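Long-range contact in PlaB phospholipase (Legionella pneumophila, PDB 6ZTI), which probably hydrolyses phospholipids as an alpha/beta-hydrolase virulence factor whose activity is controlled by NAD(H)-mediated tetramerization: residues I127-A139 and N218-Y230. Residues are numbered along the deposited sequence; the frame is centred on the assembly and turned at random. Where two conformers were deposited one is given.
Sequences IMLAPANHGSALA and NGVVRVAATNMNY. Unlike the reference sequence in segment 218-230: N218 (reference Asp).
H134 gives this contact its largest buried patch, using both backbone and ring. Its amide donates to A225 O (N to O 2.9 Å), while the imidazole, with CG beside its own backbone N (chi1 -60°), sends NE2 to N227 O at 3.1 Å. That acceptor lies in the ring plane. The CE1/NE2 edge meets the face of Y230 in a T-shaped stack, planes at 86° and centroids 4.6 Å apart; bond and stack together help to set how the imidazole is turned. Y230 OH in turn bonds to N177 O.

N133 works next door. Its ND2 gives T226 O a nearly straight bond (3.1 Å, 169° at the hydrogen) that lies in the amide plane, and OD1 takes R107 NE, so both ends of the amide are held. M228 SD lies 3.7 Å from both N133 CG and ND2, the two side chains crossing at about a right angle. At the far end S136 OG donates to V220 O and accepts from L138 N, closing an ST turn. N218, where the reference has Asp, holds V220 N and V221 N through OD1 in an Asx motif, and its ND2 meets A130 CB at 3.4 Å. Two waters extend the seam: one links G135 O to R222 N, the other A137 N to V220 O.

Charge enters with R222, whose guanidinium forms salt bridges with D380 and E214 and carries A137 CB over one face.

Apolar contacts fill the middle. In the conformer given, one of two deposited, V221 CG1 meets A132 CB at 3.7 Å and CG2 meets A130 CB; T226 crosses P131 roughly perpendicularly.

Within the alpha/beta-hydrolase core, the loop leaving central strand 123-129 is thus joined to the short helix 223-226 and its flanks. Strand 191-197 touches M128, A130 and T226; strand 257-261 backs V223 and T226, and L138 reaches Y211 beside the bound thio-NAD.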
loop_
_atom_site.group_PDB
_atom_site.type_symbol
_atom_site.label_atom_id
_atom_site.label_comp_id
_atom_site.label_asym_id
_atom_site.label_seq_id
_atom_site.Cartn_x
_atom_site.Cartn_y
_atom_site.Cartn_z
ATOM N N ILE B 127 -6.548 -26.172 31.467
ATOM C CA ILE B 127 -7.984 -26.010 31.310
ATOM C C ILE B 127 -8.190 -24.715 30.537
ATOM O O ILE B 127 -8.049 -23.624 31.093
ATOM C CB ILE B 127 -8.708 -25.984 32.661
ATOM C CG1 ILE B 127 -8.366 -27.243 33.461
ATOM C CG2 ILE B 127 -10.221 -25.858 32.444
ATOM C CD1 ILE B 127 -8.862 -27.225 34.901
ATOM N N MET B 128 -8.512 -24.839 29.253
ATOM C CA MET B 128 -8.681 -23.704 28.354
ATOM C C MET B 128 -10.159 -23.385 28.212
ATOM O O MET B 128 -10.937 -24.247 27.798
ATOM C CB MET B 128 -8.084 -24.019 26.982
ATOM C CG MET B 128 -6.563 -24.028 26.956
ATOM S SD MET B 128 -5.961 -24.701 25.404
ATOM C CE MET B 128 -6.178 -26.451 25.720
ATOM N N LEU B 129 -10.539 -22.150 28.548
ATOM C CA LEU B 129 -11.907 -21.668 28.417
ATOM C C LEU B 129 -12.014 -20.790 27.174
ATOM O O LEU B 129 -11.312 -19.776 27.056
ATOM C CB LEU B 129 -12.335 -20.884 29.659
ATOM C CG LEU B 129 -12.075 -21.529 31.026
ATOM C CD1 LEU B 129 -12.457 -20.609 32.196
ATOM C CD2 LEU B 129 -12.828 -22.848 31.149
ATOM N N ALA B 130 -12.892 -21.185 26.250
ATOM C CA ALA B 130 -13.102 -20.506 24.971
ATOM C C ALA B 130 -11.785 -20.036 24.361
ATOM O O ALA B 130 -11.667 -18.864 23.984
ATOM C CB ALA B 130 -14.046 -19.319 25.144
ATOM N N PRO B 131 -10.794 -20.919 24.232
ATOM C CA PRO B 131 -9.502 -20.512 23.663
ATOM C C PRO B 131 -9.585 -20.277 22.170
ATOM O O PRO B 131 -10.250 -21.025 21.449
ATOM C CB PRO B 131 -8.603 -21.713 23.957
ATOM C CG PRO B 131 -9.558 -22.858 23.842
ATOM C CD PRO B 131 -10.842 -22.373 24.464
ATOM N N ALA B 132 -8.861 -19.254 21.702
ATOM C CA ALA B 132 -8.791 -18.931 20.271
ATOM C C ALA B 132 -7.674 -19.741 19.607
ATOM O O ALA B 132 -6.762 -19.212 18.971
ATOM C CB ALA B 132 -8.585 -17.435 20.070
ATOM N N ASN B 133 -7.776 -21.064 19.751
ATOM C CA ASN B 133 -6.675 -21.934 19.350
ATOM C C ASN B 133 -6.451 -21.934 17.848
ATOM O O ASN B 133 -5.316 -22.128 17.404
ATOM C CB ASN B 133 -6.913 -23.349 19.856
ATOM C CG ASN B 133 -6.566 -23.491 21.322
ATOM O OD1 ASN B 133 -5.551 -22.966 21.792
ATOM N ND2 ASN B 133 -7.414 -24.179 22.057
ATOM N N HIS B 134 -7.501 -21.732 17.050
ATOM C CA HIS B 134 -7.345 -21.603 15.608
ATOM C C HIS B 134 -7.700 -20.195 15.129
ATOM O O HIS B 134 -7.990 -20.003 13.948
ATOM C CB HIS B 134 -8.190 -22.651 14.883
ATOM C CG HIS B 134 -7.826 -24.062 15.233
ATOM N ND1 HIS B 134 -6.821 -24.760 14.592
ATOM C CD2 HIS B 134 -8.330 -24.900 16.166
ATOM C CE1 HIS B 134 -6.726 -25.967 15.119
ATOM N NE2 HIS B 134 -7.638 -26.080 16.069
ATOM N N GLY B 135 -7.701 -19.217 16.030
ATOM C CA GLY B 135 -7.873 -17.819 15.670
ATOM C C GLY B 135 -9.273 -17.308 15.954
ATOM O O GLY B 135 -10.180 -18.043 16.356
ATOM N N SER B 136 -9.435 -16.004 15.721
ATOM C CA SER B 136 -10.700 -15.294 15.872
ATOM C C SER B 136 -10.979 -14.502 14.605
ATOM O O SER B 136 -10.121 -13.746 14.145
ATOM C CB SER B 136 -10.675 -14.330 17.062
ATOM O OG SER B 136 -11.777 -13.434 17.004
ATOM N N ALA B 137 -12.182 -14.665 14.057
ATOM C CA ALA B 137 -12.555 -13.923 12.858
ATOM C C ALA B 137 -12.496 -12.424 13.084
ATOM O O ALA B 137 -12.315 -11.663 12.125
ATOM C CB ALA B 137 -13.957 -14.337 12.415
ATOM N N LEU B 138 -12.623 -11.983 14.338
ATOM C CA LEU B 138 -12.644 -10.565 14.649
ATOM C C LEU B 138 -11.271 -9.912 14.512
ATOM O O LEU B 138 -11.198 -8.686 14.351
ATOM C CB LEU B 138 -13.159 -10.352 16.070
ATOM C CG LEU B 138 -14.638 -10.578 16.369
ATOM C CD1 LEU B 138 -14.889 -10.407 17.850
ATOM C CD2 LEU B 138 -15.467 -9.592 15.591
ATOM N N ALA B 139 -10.188 -10.693 14.578
ATOM C CA ALA B 139 -8.849 -10.107 14.623
ATOM C C ALA B 139 -8.554 -9.299 13.373
ATOM O O ALA B 139 -7.904 -8.248 13.442
ATOM C CB ALA B 139 -7.796 -11.208 14.802
ATOM N N ASN B 218 -19.303 -17.900 20.175
ATOM C CA ASN B 218 -19.750 -17.263 21.409
ATOM C C ASN B 218 -19.663 -15.742 21.334
ATOM O O ASN B 218 -19.720 -15.065 22.370
ATOM C CB ASN B 218 -18.945 -17.779 22.604
ATOM C CG ASN B 218 -17.466 -17.416 22.525
ATOM O OD1 ASN B 218 -17.041 -16.663 21.659
ATOM N ND2 ASN B 218 -16.677 -17.952 23.453
ATOM N N GLY B 219 -19.549 -15.199 20.124
ATOM C CA GLY B 219 -19.352 -13.791 19.906
ATOM C C GLY B 219 -17.921 -13.417 19.596
ATOM O O GLY B 219 -17.686 -12.342 19.045
ATOM N N VAL B 220 -16.960 -14.276 19.940
ATOM C CA VAL B 220 -15.555 -13.960 19.725
ATOM C C VAL B 220 -14.833 -15.134 19.076
ATOM O O VAL B 220 -14.040 -14.939 18.157
ATOM C CB VAL B 220 -14.875 -13.566 21.049
ATOM C CG1 VAL B 220 -13.386 -13.344 20.849
ATOM C CG2 VAL B 220 -15.523 -12.340 21.627
ATOM N N VAL B 221 -15.081 -16.354 19.551
ATOM C CA VAL B 221 -14.396 -17.543 19.060
ATOM C C VAL B 221 -15.429 -18.554 18.601
ATOM O O VAL B 221 -16.405 -18.828 19.307
ATOM C CB VAL B 221 -13.471 -18.160 20.128
ATOM C CG1 VAL B 221 -12.263 -17.282 20.348
ATOM C CG2 VAL B 221 -14.218 -18.377 21.442
ATOM N N ARG B 222 -15.208 -19.111 17.422
ATOM C CA ARG B 222 -16.055 -20.176 16.928
ATOM C C ARG B 222 -15.769 -21.453 17.711
ATOM O O ARG B 222 -14.618 -21.749 18.035
ATOM C CB ARG B 222 -15.796 -20.382 15.437
ATOM C CG ARG B 222 -16.020 -19.118 14.609
ATOM C CD ARG B 222 -15.342 -19.191 13.270
ATOM N NE ARG B 222 -15.906 -18.220 12.342
ATOM C CZ ARG B 222 -15.409 -17.933 11.140
ATOM N NH1 ARG B 222 -14.313 -18.531 10.706
ATOM N NH2 ARG B 222 -16.014 -17.032 10.370
ATOM N N VAL B 223 -16.825 -22.210 18.027
ATOM C CA VAL B 223 -16.631 -23.493 18.706
ATOM C C VAL B 223 -15.536 -24.289 18.013
ATOM O O VAL B 223 -14.644 -24.854 18.650
ATOM C CB VAL B 223 -17.949 -24.290 18.754
ATOM C CG1 VAL B 223 -17.727 -25.671 19.370
ATOM C CG2 VAL B 223 -19.028 -23.542 19.521
ATOM N N ALA B 224 -15.612 -24.381 16.691
ATOM C CA ALA B 224 -14.640 -25.191 15.980
ATOM C C ALA B 224 -13.229 -24.645 16.129
ATOM O O ALA B 224 -12.266 -25.417 16.087
ATOM C CB ALA B 224 -15.005 -25.288 14.494
ATOM N N ALA B 225 -13.077 -23.331 16.308
ATOM C CA ALA B 225 -11.745 -22.772 16.491
ATOM C C ALA B 225 -11.197 -22.958 17.899
ATOM O O ALA B 225 -10.031 -22.614 18.134
ATOM C CB ALA B 225 -11.730 -21.287 16.162
ATOM N N THR B 226 -11.987 -23.484 18.840
ATOM C CA THR B 226 -11.447 -23.774 20.165
ATOM C C THR B 226 -10.891 -25.189 20.271
ATOM O O THR B 226 -10.044 -25.451 21.131
ATOM C CB THR B 226 -12.501 -23.607 21.271
ATOM O OG1 THR B 226 -13.476 -24.659 21.196
ATOM C CG2 THR B 226 -13.201 -22.272 21.205
ATOM N N ASN B 227 -11.355 -26.096 19.423
ATOM C CA ASN B 227 -11.153 -27.520 19.621
ATOM C C ASN B 227 -9.722 -27.919 19.282
ATOM O O ASN B 227 -9.247 -27.675 18.169
ATOM C CB ASN B 227 -12.137 -28.296 18.754
ATOM C CG ASN B 227 -12.399 -29.682 19.268
ATOM O OD1 ASN B 227 -11.610 -30.247 20.019
ATOM N ND2 ASN B 227 -13.517 -30.251 18.849
ATOM N N MET B 228 -9.049 -28.568 20.226
ATOM C CA MET B 228 -7.716 -29.095 19.948
ATOM C C MET B 228 -7.736 -30.470 19.295
ATOM O O MET B 228 -6.669 -31.052 19.086
ATOM C CB MET B 228 -6.904 -29.139 21.238
ATOM C CG MET B 228 -6.523 -27.766 21.707
ATOM S SD MET B 228 -5.430 -26.904 20.574
ATOM C CE MET B 228 -4.030 -28.030 20.571
ATOM N N ASN B 229 -8.913 -31.002 18.985
ATOM C CA ASN B 229 -9.056 -32.202 18.164
ATOM C C ASN B 229 -9.197 -31.716 16.728
ATOM O O ASN B 229 -10.246 -31.196 16.345
ATOM C CB ASN B 229 -10.271 -33.029 18.589
ATOM C CG ASN B 229 -10.192 -33.507 20.035
ATOM O OD1 ASN B 229 -9.358 -34.344 20.385
ATOM N ND2 ASN B 229 -11.075 -32.998 20.869
ATOM N N TYR B 230 -8.127 -31.829 15.941
ATOM C CA TYR B 230 -8.159 -31.392 14.552
ATOM C C TYR B 230 -7.196 -32.250 13.744
ATOM O O TYR B 230 -6.342 -32.950 14.292
ATOM C CB TYR B 230 -7.792 -29.910 14.409
ATOM C CG TYR B 230 -6.457 -29.541 15.036
ATOM C CD1 TYR B 230 -6.384 -29.201 16.375
ATOM C CD2 TYR B 230 -5.278 -29.522 14.295
ATOM C CE1 TYR B 230 -5.194 -28.862 16.967
ATOM C CE2 TYR B 230 -4.063 -29.167 14.893
ATOM C CZ TYR B 230 -4.042 -28.845 16.238
ATOM O OH TYR B 230 -2.885 -28.510 16.893
HETATM O O HOH W 1 -12.977 -18.167 15.932
HETATM O O HOH W 2 -14.363 -15.899 15.533
#